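Local coordinates for protein esterase Rv0045c (Mycobacterium tuberculosis, PDB 6WYN) that hydrolyses carboxylic esters, preferring short, straight-chain alkyl esters, and is likely involved in ester and lipid metabolism, at residues L76-S81 and V101-G106; T160-A165 and L175-V180; D216-A221 and K228-G233; H303-S308 and S314-A319. All blocks are in the same frame, centred on the assembly; numbering follows the deposited sequence.

Contact 1. Residues L76-S81 and V101-G106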
loop_
_atom_site.group_PDB
_atom_site.type_symbol
_atom_site.label_atom_id
_atom_site.label_comp_id
_atom_site.label_asym_id
_atom_site.label_seq_id
_atom_site.Cartn_x
_atom_site.Cartn_y
_atom_site.Cartn_z
ATOM N N LEU A 76 9.682 0.945 6.515
ATOM C CA LEU A 76 9.567 1.212 7.978
ATOM C C LEU A 76 9.478 -0.114 8.706
ATOM O O LEU A 76 8.608 -0.946 8.370
ATOM C CB LEU A 76 8.332 2.069 8.230
ATOM C CG LEU A 76 8.368 3.452 7.610
ATOM C CD1 LEU A 76 7.082 4.200 7.895
ATOM C CD2 LEU A 76 9.561 4.231 8.125
ATOM N N ARG A 77 10.356 -0.313 9.683
ATOM C CA ARG A 77 10.394 -1.536 10.514
ATOM C C ARG A 77 9.876 -1.156 11.895
ATOM O O ARG A 77 10.512 -0.299 12.573
ATOM C CB ARG A 77 11.794 -2.161 10.568
ATOM C CG ARG A 77 11.834 -3.505 11.277
ATOM C CD ARG A 77 13.112 -4.280 11.028
ATOM N NE ARG A 77 14.224 -3.518 11.596
ATOM C CZ ARG A 77 15.503 -3.692 11.276
ATOM N NH1 ARG A 77 16.420 -2.903 11.816
ATOM N NH2 ARG A 77 15.848 -4.656 10.454
ATOM N N TRP A 78 8.766 -1.789 12.280
ATOM C CA TRP A 78 8.013 -1.509 13.530
ATOM C C TRP A 78 8.252 -2.621 14.535
ATOM O O TRP A 78 8.169 -3.801 14.122
ATOM C CB TRP A 78 6.522 -1.433 13.226
ATOM C CG TRP A 78 6.140 -0.335 12.290
ATOM C CD1 TRP A 78 6.183 -0.312 10.913
ATOM C CD2 TRP A 78 5.597 0.913 12.707
ATOM N NE1 TRP A 78 5.689 0.878 10.456
ATOM C CE2 TRP A 78 5.298 1.637 11.535
ATOM C CE3 TRP A 78 5.295 1.450 13.962
ATOM C CZ2 TRP A 78 4.742 2.910 11.595
ATOM C CZ3 TRP A 78 4.720 2.697 14.010
ATOM C CH2 TRP A 78 4.440 3.413 12.845
ATOM N N GLY A 79 8.497 -2.234 15.793
ATOM C CA GLY A 79 8.513 -3.179 16.917
ATOM C C GLY A 79 9.773 -4.019 16.982
ATOM O O GLY A 79 9.669 -5.125 17.552
ATOM N N GLY A 80 10.900 -3.590 16.404
ATOM C CA GLY A 80 12.136 -4.422 16.390
ATOM C C GLY A 80 12.443 -5.151 15.072
ATOM O O GLY A 80 11.772 -4.921 14.051
ATOM N N SER A 81 13.381 -6.090 15.099
ATOM C CA SER A 81 13.986 -6.680 13.877
ATOM C C SER A 81 13.331 -8.005 13.441
ATOM O O SER A 81 13.896 -8.539 12.455
ATOM C CB SER A 81 15.459 -6.866 14.066
ATOM O OG SER A 81 15.666 -7.838 15.070
ATOM N N VAL A 101 -2.940 1.576 11.135
ATOM C CA VAL A 101 -3.201 0.127 11.258
ATOM C C VAL A 101 -2.089 -0.526 12.101
ATOM O O VAL A 101 -2.369 -1.393 12.936
ATOM C CB VAL A 101 -3.373 -0.513 9.867
ATOM C CG1 VAL A 101 -3.251 -2.011 9.893
ATOM C CG2 VAL A 101 -4.685 -0.109 9.218
ATOM N N ILE A 102 -0.830 -0.234 11.790
ATOM C CA ILE A 102 0.297 -0.906 12.475
ATOM C C ILE A 102 0.280 -0.512 13.962
ATOM O O ILE A 102 0.433 -1.385 14.775
ATOM C CB ILE A 102 1.599 -0.601 11.727
ATOM C CG1 ILE A 102 1.555 -1.380 10.416
ATOM C CG2 ILE A 102 2.824 -0.951 12.552
ATOM C CD1 ILE A 102 2.723 -1.090 9.535
ATOM N N VAL A 103 0.049 0.739 14.281
ATOM C CA VAL A 103 0.040 1.236 15.689
ATOM C C VAL A 103 -1.121 0.551 16.421
ATOM O O VAL A 103 -0.914 -0.008 17.517
ATOM C CB VAL A 103 -0.017 2.777 15.714
ATOM C CG1 VAL A 103 -0.396 3.367 17.091
ATOM C CG2 VAL A 103 1.325 3.334 15.297
ATOM N N GLY A 104 -2.302 0.482 15.802
ATOM C CA GLY A 104 -3.453 -0.210 16.405
ATOM C C GLY A 104 -3.259 -1.686 16.566
ATOM O O GLY A 104 -3.773 -2.276 17.571
ATOM N N LEU A 105 -2.670 -2.350 15.587
ATOM C CA LEU A 105 -2.523 -3.811 15.684
ATOM C C LEU A 105 -1.506 -4.207 16.763
ATOM O O LEU A 105 -1.657 -5.311 17.347
ATOM C CB LEU A 105 -2.127 -4.307 14.307
ATOM C CG LEU A 105 -2.103 -5.804 14.121
ATOM C CD1 LEU A 105 -3.500 -6.377 14.286
ATOM C CD2 LEU A 105 -1.519 -6.138 12.753
ATOM N N GLY A 106 -0.469 -3.395 16.987
ATOM C CA GLY A 106 0.523 -3.679 18.038
ATOM C C GLY A 106 1.413 -4.866 17.724
ATOM O O GLY A 106 1.975 -5.399 18.624
#
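With its CG turned beside the backbone N and the indole plane set steeply against the CA-CB bond (chi2 83°), Trp78 holds one broad ring face toward helix 99-105, where Ile102 waits. In Ile102 the CG1 branch lies beside the backbone N (chi1 -72°), which leaves CG2 anti to that nitrogen and directed at the indole. The methyl settles over the five-membered ring, 3.5 Å from CG2 of Ile102 to the ring centroid of Trp78 and 18° off the normal, a CH-pi contact. It leans toward the ring fusion, with CG2 of Ile102 only 3.3 Å from CD2 of Trp78. CD1 of Ile102 comes near the nitrogen end of the indole, 3.7 Å from NE1 of Trp78. Val103, one residue on, reaches the far end of the indole obliquely, its CG2 3.7 Å from CZ3 of Trp78. A flat, wide aromatic suits this place because it can receive two beta-branched residues of adjacent helix positions at once, and their stiff methyl branches fit against it without polar partners. The contact is buried and apolar, with no hydrogen bond across it. Trp78 closes strand 73-78, which is paired with strands 65-70 and 109-112 of the main sheet; its indole also touches Val65 and Pro63. Beyond it, helix 99-105 packs through Val101 and Leu105 against helix 317-328.

Contact 2. Residues T160-A165 and L175-V180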
loop_
_atom_site.group_PDB
_atom_site.type_symbol
_atom_site.label_atom_id
_atom_site.label_comp_id
_atom_site.label_asym_id
_atom_site.label_seq_id
_atom_site.Cartn_x
_atom_site.Cartn_y
_atom_site.Cartn_z
ATOM N N THR A 160 1.244 -7.108 -6.045
ATOM C CA THR A 160 2.677 -7.375 -5.734
ATOM C C THR A 160 2.743 -8.583 -4.804
ATOM O O THR A 160 3.546 -9.481 -5.043
ATOM C CB THR A 160 3.388 -6.123 -5.209
ATOM O OG1 THR A 160 3.221 -5.146 -6.231
ATOM C CG2 THR A 160 4.857 -6.351 -4.945
ATOM N N ALA A 161 1.858 -8.637 -3.810
ATOM C CA ALA A 161 1.815 -9.733 -2.834
ATOM C C ALA A 161 1.492 -11.044 -3.533
ATOM O O ALA A 161 2.075 -12.058 -3.159
ATOM C CB ALA A 161 0.824 -9.462 -1.742
ATOM N N ILE A 162 0.558 -11.036 -4.464
ATOM C CA ILE A 162 0.218 -12.265 -5.206
ATOM C C ILE A 162 1.492 -12.779 -5.889
ATOM O O ILE A 162 1.784 -13.949 -5.736
ATOM C CB ILE A 162 -0.913 -12.011 -6.214
ATOM C CG1 ILE A 162 -2.245 -11.849 -5.491
ATOM C CG2 ILE A 162 -0.949 -13.161 -7.225
ATOM C CD1 ILE A 162 -3.346 -11.297 -6.351
ATOM N N ARG A 163 2.199 -11.922 -6.617
ATOM C CA ARG A 163 3.412 -12.336 -7.358
ATOM C C ARG A 163 4.466 -12.854 -6.371
ATOM O O ARG A 163 4.991 -13.985 -6.576
ATOM C CB ARG A 163 3.916 -11.220 -8.259
ATOM C CG ARG A 163 5.035 -11.708 -9.176
ATOM C CD ARG A 163 4.862 -13.109 -9.787
ATOM N NE ARG A 163 6.051 -13.546 -10.501
ATOM C CZ ARG A 163 6.217 -14.734 -11.090
ATOM N NH1 ARG A 163 7.361 -15.007 -11.703
ATOM N NH2 ARG A 163 5.255 -15.643 -11.073
ATOM N N LEU A 164 4.668 -12.173 -5.242
ATOM C CA LEU A 164 5.586 -12.687 -4.196
ATOM C C LEU A 164 5.164 -14.087 -3.750
ATOM O O LEU A 164 6.045 -14.968 -3.594
ATOM C CB LEU A 164 5.614 -11.744 -2.998
ATOM C CG LEU A 164 6.377 -10.446 -3.220
ATOM C CD1 LEU A 164 6.074 -9.449 -2.101
ATOM C CD2 LEU A 164 7.891 -10.725 -3.287
ATOM N N ALA A 165 3.886 -14.300 -3.445
ATOM C CA ALA A 165 3.399 -15.603 -2.919
ATOM C C ALA A 165 3.725 -16.720 -3.920
ATOM O O ALA A 165 3.928 -17.866 -3.500
ATOM C CB ALA A 165 1.911 -15.547 -2.669
ATOM N N LEU A 175 -2.276 -14.304 2.515
ATOM C CA LEU A 175 -2.429 -13.001 1.826
ATOM C C LEU A 175 -3.709 -12.318 2.305
ATOM O O LEU A 175 -4.788 -12.960 2.341
ATOM C CB LEU A 175 -2.525 -13.168 0.316
ATOM C CG LEU A 175 -1.259 -13.636 -0.387
ATOM C CD1 LEU A 175 -1.566 -14.203 -1.761
ATOM C CD2 LEU A 175 -0.277 -12.496 -0.507
ATOM N N VAL A 176 -3.618 -11.020 2.544
ATOM C CA VAL A 176 -4.803 -10.149 2.702
ATOM C C VAL A 176 -4.699 -9.097 1.612
ATOM O O VAL A 176 -3.719 -8.321 1.623
ATOM C CB VAL A 176 -4.894 -9.545 4.108
ATOM C CG1 VAL A 176 -6.120 -8.680 4.225
ATOM C CG2 VAL A 176 -4.870 -10.615 5.204
ATOM N N LEU A 177 -5.665 -9.106 0.693
ATOM C CA LEU A 177 -5.787 -8.151 -0.423
ATOM C C LEU A 177 -6.717 -7.038 0.024
ATOM O O LEU A 177 -7.915 -7.348 0.390
ATOM C CB LEU A 177 -6.355 -8.853 -1.662
ATOM C CG LEU A 177 -5.502 -9.955 -2.277
ATOM C CD1 LEU A 177 -6.190 -10.490 -3.514
ATOM C CD2 LEU A 177 -4.114 -9.455 -2.672
ATOM N N VAL A 178 -6.284 -5.787 -0.078
ATOM C CA VAL A 178 -7.191 -4.656 0.249
ATOM C C VAL A 178 -7.691 -4.032 -1.043
ATOM O O VAL A 178 -6.912 -3.363 -1.748
ATOM C CB VAL A 178 -6.538 -3.674 1.221
ATOM C CG1 VAL A 178 -7.438 -2.521 1.593
ATOM C CG2 VAL A 178 -6.103 -4.411 2.468
ATOM N N ASP A 179 -9.013 -4.196 -1.274
ATOM C CA ASP A 179 -9.801 -3.602 -2.370
ATOM C C ASP A 179 -9.127 -3.788 -3.732
ATOM O O ASP A 179 -9.138 -2.850 -4.513
ATOM C CB ASP A 179 -10.100 -2.131 -2.071
ATOM C CG ASP A 179 -11.438 -1.660 -2.642
ATOM O OD1 ASP A 179 -12.437 -2.324 -2.368
ATOM O OD2 ASP A 179 -11.467 -0.637 -3.398
ATOM N N VAL A 180 -8.678 -4.982 -4.059
ATOM C CA VAL A 180 -8.146 -5.256 -5.412
ATOM C C VAL A 180 -8.257 -6.739 -5.772
ATOM O O VAL A 180 -8.162 -7.594 -4.901
ATOM C CB VAL A 180 -6.681 -4.770 -5.492
ATOM C CG1 VAL A 180 -5.773 -5.702 -4.699
ATOM C CG2 VAL A 180 -6.222 -4.622 -6.936
#
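Helix 160-165 runs nearly antiparallel to strand 175-178, their axes 9.2 Å apart at closest approach and 159° between their directions, as expected where a helix returns across a sheet. Leu175 does most of the filling between them. Its CG sits beside the backbone N (chi1 -69°), and the two methyls part to meet residues one helical turn apart: CD2 of Leu175 presses on CB of Ala161 at 3.5 Å, tighter than usual for two carbons, while CD1 of Leu175 lies 3.8 Å from CB of Ala165. Alanine suits both helix positions because its short side chain lets the backbone come close and the leucine fork reach it. Farther along the strand, Leu177 and Ile162 meet at about a right angle, with CD1 of Ile162 4.1 Å from CD1 of Leu177. Branched aliphatic residues bridge the wider gap there. Every touching residue is buried, and no hydrogen bond crosses the contact. The strand ends just before Asp179, the probable acid of the catalytic triad, whose OD2 is hydrogen-bonded to ND1 of His310. Strand 150-154, helix 156-167 and strand 174-178 form a beta-alpha-beta unit of the alpha/beta hydrolase fold, flanked by helix 130-144 beside Leu164 and strand 273-278 beside Leu175 and Leu177.

Contact 3. Residues D216-A221 and K228-G233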
loop_
_atom_site.group_PDB
_atom_site.type_symbol
_atom_site.label_atom_id
_atom_site.label_comp_id
_atom_site.label_asym_id
_atom_site.label_seq_id
_atom_site.Cartn_x
_atom_site.Cartn_y
_atom_site.Cartn_z
ATOM N N ASP A 216 -4.722 21.069 -0.965
ATOM C CA ASP A 216 -5.961 21.536 -1.661
ATOM C C ASP A 216 -6.410 20.489 -2.685
ATOM O O ASP A 216 -7.592 20.167 -2.722
ATOM C CB ASP A 216 -5.736 22.914 -2.302
ATOM C CG ASP A 216 -5.740 24.071 -1.297
ATOM O OD1 ASP A 216 -6.263 23.898 -0.150
ATOM O OD2 ASP A 216 -5.256 25.172 -1.668
ATOM N N LEU A 217 -5.451 19.929 -3.426
ATOM C CA LEU A 217 -5.627 18.823 -4.392
ATOM C C LEU A 217 -6.179 17.577 -3.680
ATOM O O LEU A 217 -7.140 16.976 -4.146
ATOM C CB LEU A 217 -4.235 18.604 -4.991
ATOM C CG LEU A 217 -4.208 18.274 -6.473
ATOM C CD1 LEU A 217 -4.998 19.314 -7.270
ATOM C CD2 LEU A 217 -2.762 18.161 -6.964
ATOM N N THR A 218 -5.637 17.224 -2.520
ATOM C CA THR A 218 -6.028 16.013 -1.754
ATOM C C THR A 218 -7.415 16.249 -1.134
ATOM O O THR A 218 -8.262 15.345 -1.130
ATOM C CB THR A 218 -4.940 15.745 -0.720
ATOM O OG1 THR A 218 -3.698 15.666 -1.422
ATOM C CG2 THR A 218 -5.190 14.496 0.071
ATOM N N ILE A 219 -7.668 17.466 -0.653
ATOM C CA ILE A 219 -9.022 17.823 -0.161
ATOM C C ILE A 219 -9.992 17.665 -1.344
ATOM O O ILE A 219 -11.004 16.991 -1.170
ATOM C CB ILE A 219 -9.044 19.239 0.438
ATOM C CG1 ILE A 219 -8.225 19.305 1.731
ATOM C CG2 ILE A 219 -10.502 19.679 0.663
ATOM C CD1 ILE A 219 -7.993 20.712 2.265
ATOM N N ALA A 220 -9.684 18.260 -2.501
ATOM C CA ALA A 220 -10.562 18.204 -3.688
ATOM C C ALA A 220 -10.929 16.759 -4.019
ATOM O O ALA A 220 -12.050 16.535 -4.395
ATOM C CB ALA A 220 -9.948 18.929 -4.871
ATOM N N ALA A 221 -10.040 15.786 -3.829
ATOM C CA ALA A 221 -10.279 14.381 -4.223
ATOM C C ALA A 221 -11.030 13.666 -3.104
ATOM O O ALA A 221 -11.518 12.572 -3.362
ATOM C CB ALA A 221 -8.948 13.701 -4.528
ATOM N N LYS A 228 -7.149 16.810 9.126
ATOM C CA LYS A 228 -5.881 16.551 9.860
ATOM C C LYS A 228 -5.341 15.196 9.362
ATOM O O LYS A 228 -4.135 15.127 9.098
ATOM C CB LYS A 228 -6.105 16.642 11.366
ATOM C CG LYS A 228 -4.855 16.507 12.233
ATOM C CD LYS A 228 -5.093 16.633 13.758
ATOM C CE LYS A 228 -5.434 15.312 14.410
ATOM N NZ LYS A 228 -5.112 15.321 15.857
ATOM N N SER A 229 -6.207 14.202 9.121
ATOM C CA SER A 229 -5.794 12.920 8.491
ATOM C C SER A 229 -5.244 13.181 7.086
ATOM O O SER A 229 -4.169 12.642 6.770
ATOM C CB SER A 229 -6.906 11.926 8.473
ATOM O OG SER A 229 -7.245 11.588 9.801
ATOM N N LEU A 230 -5.922 14.009 6.278
ATOM C CA LEU A 230 -5.426 14.308 4.906
ATOM C C LEU A 230 -4.055 15.001 4.947
ATOM O O LEU A 230 -3.184 14.640 4.118
ATOM C CB LEU A 230 -6.439 15.168 4.153
ATOM C CG LEU A 230 -7.792 14.512 3.869
ATOM C CD1 LEU A 230 -8.703 15.474 3.091
ATOM C CD2 LEU A 230 -7.630 13.184 3.114
ATOM N N ARG A 231 -3.893 15.977 5.836
ATOM C CA ARG A 231 -2.637 16.760 6.025
ATOM C C ARG A 231 -1.489 15.787 6.369
ATOM O O ARG A 231 -0.378 15.941 5.851
ATOM C CB ARG A 231 -2.891 17.789 7.136
ATOM C CG ARG A 231 -1.699 18.660 7.493
ATOM C CD ARG A 231 -1.979 19.750 8.533
ATOM N NE ARG A 231 -3.106 20.611 8.147
ATOM C CZ ARG A 231 -3.041 21.724 7.384
ATOM N NH1 ARG A 231 -1.881 22.161 6.903
ATOM N NH2 ARG A 231 -4.156 22.403 7.112
ATOM N N ARG A 232 -1.755 14.839 7.273
ATOM C CA ARG A 232 -0.719 13.855 7.691
ATOM C C ARG A 232 -0.305 13.037 6.466
ATOM O O ARG A 232 0.909 12.824 6.276
ATOM C CB ARG A 232 -1.311 12.954 8.778
ATOM C CG ARG A 232 -0.380 11.876 9.313
ATOM C CD ARG A 232 -0.665 11.616 10.779
ATOM N NE ARG A 232 -1.697 10.624 11.042
ATOM C CZ ARG A 232 -2.967 10.890 11.333
ATOM N NH1 ARG A 232 -3.393 12.141 11.385
ATOM N NH2 ARG A 232 -3.812 9.901 11.562
ATOM N N GLY A 233 -1.283 12.613 5.662
ATOM C CA GLY A 233 -1.000 11.807 4.465
ATOM C C GLY A 233 -0.145 12.574 3.474
ATOM O O GLY A 233 0.855 11.992 2.932
#
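Leu230 reaches from helix 227-237 to the facing side of helix 211-221, where it meets Thr218 and Ile219. Its CB points toward the opposite helix; CG lies beside the backbone N (chi1 -65°), and from there the fork meets the facing helix. CB and CG make no close contact there themselves; they serve as the stem of the fork. From CG the two methyls diverge. CD1 of Leu230 settles against the backbone as well as the side chain of Ile219, 4.0 Å from CA of Ile219 and 4.1 Å from CG1 of Ile219, the two side chains crossing at about a right angle. CD2 of Leu230 turns to the threonine, 4.1 Å from CG2 of Thr218, and these side chains slide past each other in opposite directions. No hydrogen bond joins the two segments. Leucine fits because one forked residue can touch two consecutive positions of the other helix. Threonine fits because it is two-faced: its CG2, anti to the backbone N, supplies a methyl to the contact while OG1 is hydrogen-bonded to the carbonyl O of Met214 in its own helix. These are two consecutive helices packed together, probably within the inserted cap domain. They meet again where Thr218 touches Val234, Ile219 touches Val227 and Arg231 touches Leu215. On another side, helix 227-237 lies against helix 49-55, with Arg232 salt-bridged to Glu51.

Contact 4. Residues H303-S308 and S314-A319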
loop_
_atom_site.group_PDB
_atom_site.type_symbol
_atom_site.label_atom_id
_atom_site.label_comp_id
_atom_site.label_asym_id
_atom_site.label_seq_id
_atom_site.Cartn_x
_atom_site.Cartn_y
_atom_site.Cartn_z
ATOM N N HIS A 303 -14.482 -9.457 3.221
ATOM C CA HIS A 303 -15.026 -8.596 4.285
ATOM C C HIS A 303 -15.362 -7.284 3.636
ATOM O O HIS A 303 -14.472 -6.707 2.952
ATOM C CB HIS A 303 -14.004 -8.341 5.373
ATOM C CG HIS A 303 -13.497 -9.584 5.952
ATOM N ND1 HIS A 303 -13.881 -9.983 7.184
ATOM C CD2 HIS A 303 -12.707 -10.550 5.438
ATOM C CE1 HIS A 303 -13.338 -11.137 7.444
ATOM N NE2 HIS A 303 -12.569 -11.491 6.413
ATOM N N ILE A 304 -16.580 -6.825 3.825
ATOM C CA ILE A 304 -17.026 -5.587 3.153
ATOM C C ILE A 304 -17.115 -4.557 4.262
ATOM O O ILE A 304 -17.932 -4.787 5.187
ATOM C CB ILE A 304 -18.338 -5.819 2.375
ATOM C CG1 ILE A 304 -18.152 -6.902 1.312
ATOM C CG2 ILE A 304 -18.846 -4.515 1.776
ATOM C CD1 ILE A 304 -19.446 -7.333 0.647
ATOM N N VAL A 305 -16.293 -3.501 4.186
ATOM C CA VAL A 305 -16.148 -2.493 5.263
ATOM C C VAL A 305 -17.032 -1.313 4.922
ATOM O O VAL A 305 -16.729 -0.568 3.955
ATOM C CB VAL A 305 -14.687 -2.069 5.522
ATOM C CG1 VAL A 305 -14.595 -0.986 6.592
ATOM C CG2 VAL A 305 -13.852 -3.272 5.917
ATOM N N GLU A 306 -18.066 -1.146 5.728
ATOM C CA GLU A 306 -19.071 -0.071 5.543
ATOM C C GLU A 306 -18.360 1.279 5.678
ATOM O O GLU A 306 -17.506 1.423 6.567
ATOM C CB GLU A 306 -20.237 -0.209 6.542
ATOM C CG GLU A 306 -21.414 0.709 6.178
ATOM C CD GLU A 306 -22.641 0.702 7.090
ATOM O OE1 GLU A 306 -23.527 1.600 6.876
ATOM O OE2 GLU A 306 -22.718 -0.188 8.014
ATOM N N LYS A 307 -18.682 2.198 4.784
ATOM C CA LYS A 307 -18.307 3.632 4.769
ATOM C C LYS A 307 -16.795 3.763 4.515
ATOM O O LYS A 307 -16.198 4.682 5.060
ATOM C CB LYS A 307 -18.742 4.301 6.075
ATOM C CG LYS A 307 -20.253 4.476 6.205
ATOM C CD LYS A 307 -20.734 4.998 7.543
ATOM C CE LYS A 307 -22.180 5.446 7.448
ATOM N NZ LYS A 307 -22.835 5.495 8.772
ATOM N N SER A 308 -16.197 2.812 3.800
ATOM C CA SER A 308 -14.801 2.906 3.300
ATOM C C SER A 308 -14.833 3.013 1.786
ATOM O O SER A 308 -15.556 2.227 1.134
ATOM C CB SER A 308 -13.962 1.734 3.730
ATOM O OG SER A 308 -12.640 1.855 3.197
ATOM N N SER A 314 -6.924 3.983 5.126
ATOM C CA SER A 314 -7.088 5.434 5.368
ATOM C C SER A 314 -8.500 5.737 5.886
ATOM O O SER A 314 -8.639 6.586 6.774
ATOM C CB SER A 314 -6.804 6.245 4.130
ATOM O OG SER A 314 -5.663 5.715 3.449
ATOM N N ASP A 315 -9.540 5.116 5.336
ATOM C CA ASP A 315 -10.934 5.528 5.644
ATOM C C ASP A 315 -11.442 4.799 6.890
ATOM O O ASP A 315 -12.122 5.398 7.644
ATOM C CB ASP A 315 -11.863 5.266 4.477
ATOM C CG ASP A 315 -11.503 6.039 3.225
ATOM O OD1 ASP A 315 -10.597 6.906 3.271
ATOM O OD2 ASP A 315 -12.089 5.716 2.172
ATOM N N GLN A 316 -11.167 3.524 7.082
ATOM C CA GLN A 316 -11.692 2.767 8.248
ATOM C C GLN A 316 -10.580 1.916 8.839
ATOM O O GLN A 316 -10.681 0.714 8.908
ATOM C CB GLN A 316 -12.914 1.927 7.826
ATOM C CG GLN A 316 -14.140 2.753 7.385
ATOM C CD GLN A 316 -14.734 3.650 8.455
ATOM O OE1 GLN A 316 -14.545 3.400 9.621
ATOM N NE2 GLN A 316 -15.403 4.733 8.066
ATOM N N PRO A 317 -9.476 2.500 9.335
ATOM C CA PRO A 317 -8.366 1.673 9.835
ATOM C C PRO A 317 -8.737 0.753 11.016
ATOM O O PRO A 317 -8.272 -0.389 11.090
ATOM C CB PRO A 317 -7.320 2.718 10.245
ATOM C CG PRO A 317 -8.059 4.038 10.361
ATOM C CD PRO A 317 -9.209 3.950 9.375
ATOM N N ARG A 318 -9.671 1.203 11.867
ATOM C CA ARG A 318 -10.061 0.415 13.066
ATOM C C ARG A 318 -10.714 -0.862 12.580
ATOM O O ARG A 318 -10.391 -1.944 13.114
ATOM C CB ARG A 318 -10.945 1.213 14.034
ATOM C CG ARG A 318 -10.260 2.390 14.726
ATOM C CD ARG A 318 -11.153 3.198 15.684
ATOM N NE ARG A 318 -10.574 4.485 16.089
ATOM C CZ ARG A 318 -11.172 5.427 16.843
ATOM N NH1 ARG A 318 -12.414 5.273 17.275
ATOM N NH2 ARG A 318 -10.540 6.544 17.157
ATOM N N ALA A 319 -11.570 -0.777 11.562
ATOM C CA ALA A 319 -12.260 -1.989 11.041
ATOM C C ALA A 319 -11.197 -2.880 10.378
ATOM O O ALA A 319 -11.202 -4.090 10.574
ATOM C CB ALA A 319 -13.384 -1.567 10.096
#
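One hydrogen bond joins the segments: NE2 of Gln316 donates to the carbonyl O of Lys307 at 3.1 Å, with an N-H...O angle of 161°. The oxygen lies close to the amide plane of Gln316, but the nitrogen stands above the carbonyl plane, 53° out of it. A bend at chi2 (-62°) folds the glutamine chain back so that its amide reaches the turn. Apolar contacts lie alongside. CG1 of Val305 sits 3.6 Å from CB of Gln316 and 3.8 Å from CB of Ala319, the valine supplying a compact wedge and the alanine a short surface for it. CB of Ser308 touches CG of Gln316 at 3.8 Å. OG of Ser308 only packs on a methylene, 3.7 Å from CB of Asp315; the carboxylate instead accepts a hydrogen bond at OD2 from Gly309 N. Val305 to Ser308 form a type II beta turn, with Lys307 at positive phi. Glutamine is suited here since its methylenes pack while its amide tip donates. The chemistry thus implies that two side chains from the following helical region, Gln316 and Asp315, hold the backbone at Lys307 and Gly309, just before the probable catalytic His310.

Overall arrangement
Following the chain from the N terminus, contact 1 first closes a loop from strand 73-78 to helix 99-105, near one edge of the main sheet, since strand 73-78 is next to the outermost strand 65-70. Contact 2 follows, closing the shorter return from helix 156-167 to strand 174-178, between strands 150-154 and 273-278. Contact 3 joins two successive helices, probably in the cap domain, about 26 Å from contact 2, centre to centre, across the middle of the molecule. Contact 4 closes the last loop, from edge strand 299-305 to helix 317-328. The four are in series, with none nested or crossed. Contacts 1, 2 and 4 all reach the same sheet, and contacts 1 and 4 touch where Val101 packs on Pro317.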